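Local coordinates for protein-tyrosine-phosphatase (Shewanella sp., PDB 2Z72) that hydrolyses phosphotyrosine as a cold-active protein tyrosine phosphatase, probably using the two zinc ions bound in its calcineurin-like phosphoesterase domain, at residues H120-V125 against Q164-A169. Numbering follows the deposited sequence. Where two conformers were deposited one is given.
Sequences HQVNEV and QRYDIA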
loop_
_atom_site.group_PDB
_atom_site.type_symbol
_atom_site.label_atom_id
_atom_site.label_comp_id
_atom_site.label_asym_id
_atom_site.label_seq_id
_atom_site.Cartn_x
_atom_site.Cartn_y
_atom_site.Cartn_z
ATOM N N HIS A 120 5.476 -12.778 -6.702
ATOM C CA HIS A 120 6.093 -13.859 -5.975
ATOM C C HIS A 120 6.882 -13.480 -4.751
ATOM O O HIS A 120 7.448 -14.364 -4.109
ATOM C CB HIS A 120 7.004 -14.674 -6.933
ATOM C CG HIS A 120 8.160 -13.905 -7.443
ATOM N ND1 HIS A 120 8.121 -12.781 -8.244
ATOM C CD2 HIS A 120 9.464 -14.098 -7.171
ATOM C CE1 HIS A 120 9.350 -12.313 -8.489
ATOM N NE2 HIS A 120 10.172 -13.107 -7.831
ATOM N N GLN A 121 6.922 -12.189 -4.418
ATOM C CA GLN A 121 7.701 -11.683 -3.298
ATOM C C GLN A 121 6.836 -10.850 -2.386
ATOM O O GLN A 121 7.244 -9.807 -1.834
ATOM C CB GLN A 121 8.907 -10.842 -3.748
ATOM C CG GLN A 121 9.835 -11.506 -4.767
ATOM C CD GLN A 121 10.990 -10.587 -5.156
ATOM O OE1 GLN A 121 10.782 -9.628 -5.883
ATOM N NE2 GLN A 121 12.144 -10.877 -4.593
ATOM N N VAL A 122 5.614 -11.339 -2.112
ATOM C CA VAL A 122 4.667 -10.565 -1.280
ATOM C C VAL A 122 5.183 -10.336 0.095
ATOM O O VAL A 122 5.111 -9.214 0.630
ATOM C CB VAL A 122 3.285 -11.211 -1.318
ATOM C CG1 VAL A 122 2.340 -10.529 -0.339
ATOM C CG2 VAL A 122 2.679 -11.213 -2.716
ATOM N N ASN A 123 5.654 -11.360 0.812
ATOM C CA ASN A 123 6.113 -11.158 2.159
ATOM C C ASN A 123 7.358 -10.317 2.239
ATOM O O ASN A 123 7.538 -9.587 3.241
ATOM C CB ASN A 123 6.264 -12.483 2.897
ATOM C CG ASN A 123 4.913 -13.091 3.194
ATOM O OD1 ASN A 123 4.050 -12.434 3.765
ATOM N ND2 ASN A 123 4.699 -14.363 2.804
ATOM N N GLU A 124 8.241 -10.377 1.272
ATOM C CA GLU A 124 9.392 -9.499 1.200
ATOM C C GLU A 124 8.910 -8.046 1.168
ATOM O O GLU A 124 9.456 -7.210 1.868
ATOM C CB GLU A 124 10.262 -9.812 -0.003
ATOM C CG GLU A 124 10.969 -11.179 0.070
ATOM C CD GLU A 124 10.140 -12.402 -0.122
ATOM O OE1 GLU A 124 8.982 -12.376 -0.571
ATOM O OE2 GLU A 124 10.701 -13.499 0.237
ATOM N N VAL A 125 7.939 -7.740 0.326
ATOM C CA VAL A 125 7.402 -6.390 0.283
ATOM C C VAL A 125 6.783 -6.010 1.585
ATOM O O VAL A 125 7.020 -4.891 2.115
ATOM C CB VAL A 125 6.413 -6.194 -0.880
ATOM C CG1 VAL A 125 5.912 -4.747 -0.850
ATOM C CG2 VAL A 125 7.067 -6.485 -2.218
ATOM N N GLN A 164 0.358 -18.811 -7.213
ATOM C CA GLN A 164 0.275 -20.256 -6.906
ATOM C C GLN A 164 1.221 -20.721 -5.913
ATOM O O GLN A 164 1.076 -21.678 -5.149
ATOM C CB GLN A 164 0.562 -20.966 -8.242
ATOM C CG GLN A 164 0.423 -22.487 -8.173
ATOM C CD GLN A 164 0.689 -23.062 -9.538
ATOM O OE1 GLN A 164 1.806 -22.818 -10.085
ATOM N NE2 GLN A 164 -0.202 -23.816 -10.120
ATOM N N ARG A 165 2.362 -20.153 -5.726
ATOM C CA ARG A 165 3.487 -20.468 -4.844
ATOM C C ARG A 165 3.006 -20.458 -3.403
ATOM O O ARG A 165 3.589 -21.162 -2.569
ATOM C CB ARG A 165 4.771 -19.645 -4.918
ATOM C CG ARG A 165 4.713 -18.210 -4.339
ATOM C CD ARG A 165 5.955 -17.400 -4.701
ATOM N NE ARG A 165 7.102 -18.032 -4.057
ATOM C CZ ARG A 165 7.676 -17.690 -2.928
ATOM N NH1 ARG A 165 7.350 -16.606 -2.253
ATOM N NH2 ARG A 165 8.655 -18.478 -2.446
ATOM N N TYR A 166 1.995 -19.653 -3.089
ATOM C CA TYR A 166 1.534 -19.513 -1.711
ATOM C C TYR A 166 0.693 -20.696 -1.286
ATOM O O TYR A 166 0.325 -20.809 -0.116
ATOM C CB TYR A 166 0.831 -18.146 -1.473
ATOM C CG TYR A 166 1.901 -17.053 -1.679
ATOM C CD1 TYR A 166 1.852 -16.154 -2.727
ATOM C CD2 TYR A 166 3.001 -16.979 -0.800
ATOM C CE1 TYR A 166 2.850 -15.203 -2.862
ATOM C CE2 TYR A 166 4.006 -16.046 -0.976
ATOM C CZ TYR A 166 3.938 -15.148 -2.018
ATOM O OH TYR A 166 4.927 -14.241 -2.232
ATOM N N ASP A 167 0.446 -21.611 -2.225
ATOM C CA ASP A 167 -0.217 -22.868 -1.787
ATOM C C ASP A 167 0.689 -23.697 -0.855
ATOM O O ASP A 167 0.190 -24.513 -0.100
ATOM C CB ASP A 167 -0.622 -23.732 -3.011
ATOM C CG ASP A 167 -1.693 -23.218 -3.882
ATOM O OD1 ASP A 167 -1.985 -23.814 -4.951
ATOM O OD2 ASP A 167 -2.326 -22.197 -3.523
ATOM N N ILE A 168 1.996 -23.530 -0.954
ATOM C CA ILE A 168 2.890 -24.217 -0.044
ATOM C C ILE A 168 2.620 -23.750 1.373
ATOM O O ILE A 168 2.368 -24.522 2.317
ATOM C CB ILE A 168 4.382 -24.067 -0.454
ATOM C CG1 ILE A 168 4.714 -24.630 -1.839
ATOM C CG2 ILE A 168 5.276 -24.700 0.620
ATOM C CD1 ILE A 168 4.433 -26.115 -1.922
ATOM N N ALA A 169 2.607 -22.424 1.597
ATOM C CA ALA A 169 2.370 -21.884 2.929
ATOM C C ALA A 169 0.996 -22.280 3.426
ATOM O O ALA A 169 0.862 -22.662 4.602
ATOM C CB ALA A 169 2.522 -20.374 2.895
HETATM O O HOH W 1 6.823 -14.010 -0.259
HETATM O O HOH W 2 9.736 -15.709 -0.807
#
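Tyr-166 reaches across to the start of helix 122-138 and accepts a hydrogen bond on its hydroxyl from the backbone N of Val-122, with 3.0 Å from Val-122 N to Tyr-166 OH and an N-H...O angle of 152°. From CB, chi1 of -64° sets CG anti to the carbonyl carbon and directs the ring at residues 120-123. Over the ring centre, 3.7 Å above its plane, lies CG of the adjacent Arg-165. Farther out, Tyr-166 CE1 touches Val-122 CG2 at 4.0 Å, an apolar contact, while Tyr-166 CE2 comes near Asn-123 ND2, whose amide stands almost perpendicular to the ring (82°) and is held by Tyr-181 OH at OD1 and Asp-9 OD2 at ND2. At the tip, Tyr-166 OH lies 3.1 Å from His-120 O and binds a water at the ring edge, in plane. This water accepts from Asn-123 N and is hydrogen-bonded to Glu-124 OE1, so the hydroxyl and the water together serve the amides of Val-122 and Asn-123 in the first turn of the helix, where Gln-121 holds the N-cap position. A phenylalanine at Tyr-166 would probably leave the Val-122 amide without its acceptor and the water without one of its anchors. Arg-165 runs alongside: its CD packs on His-120 CB at 3.7 Å, a bend in its chain turns the guanidinium, and NH1 reaches Glu-124 OE2 through a second water. Its NH2 is salt-bridged to Glu-7, tying this charge to the N-terminal segment. Within the phosphoesterase fold, the contact joins the start of helix 122-138 to residues 165-166, by the short helix 166-172, and the Val-122 side chain lies about 12 Å from a zinc ion; strand 8-14 packs against Tyr-166 through Asp-9 and Tyr-12, and helix 83-92 meets Gln-121 and Glu-124 through Tyr-83.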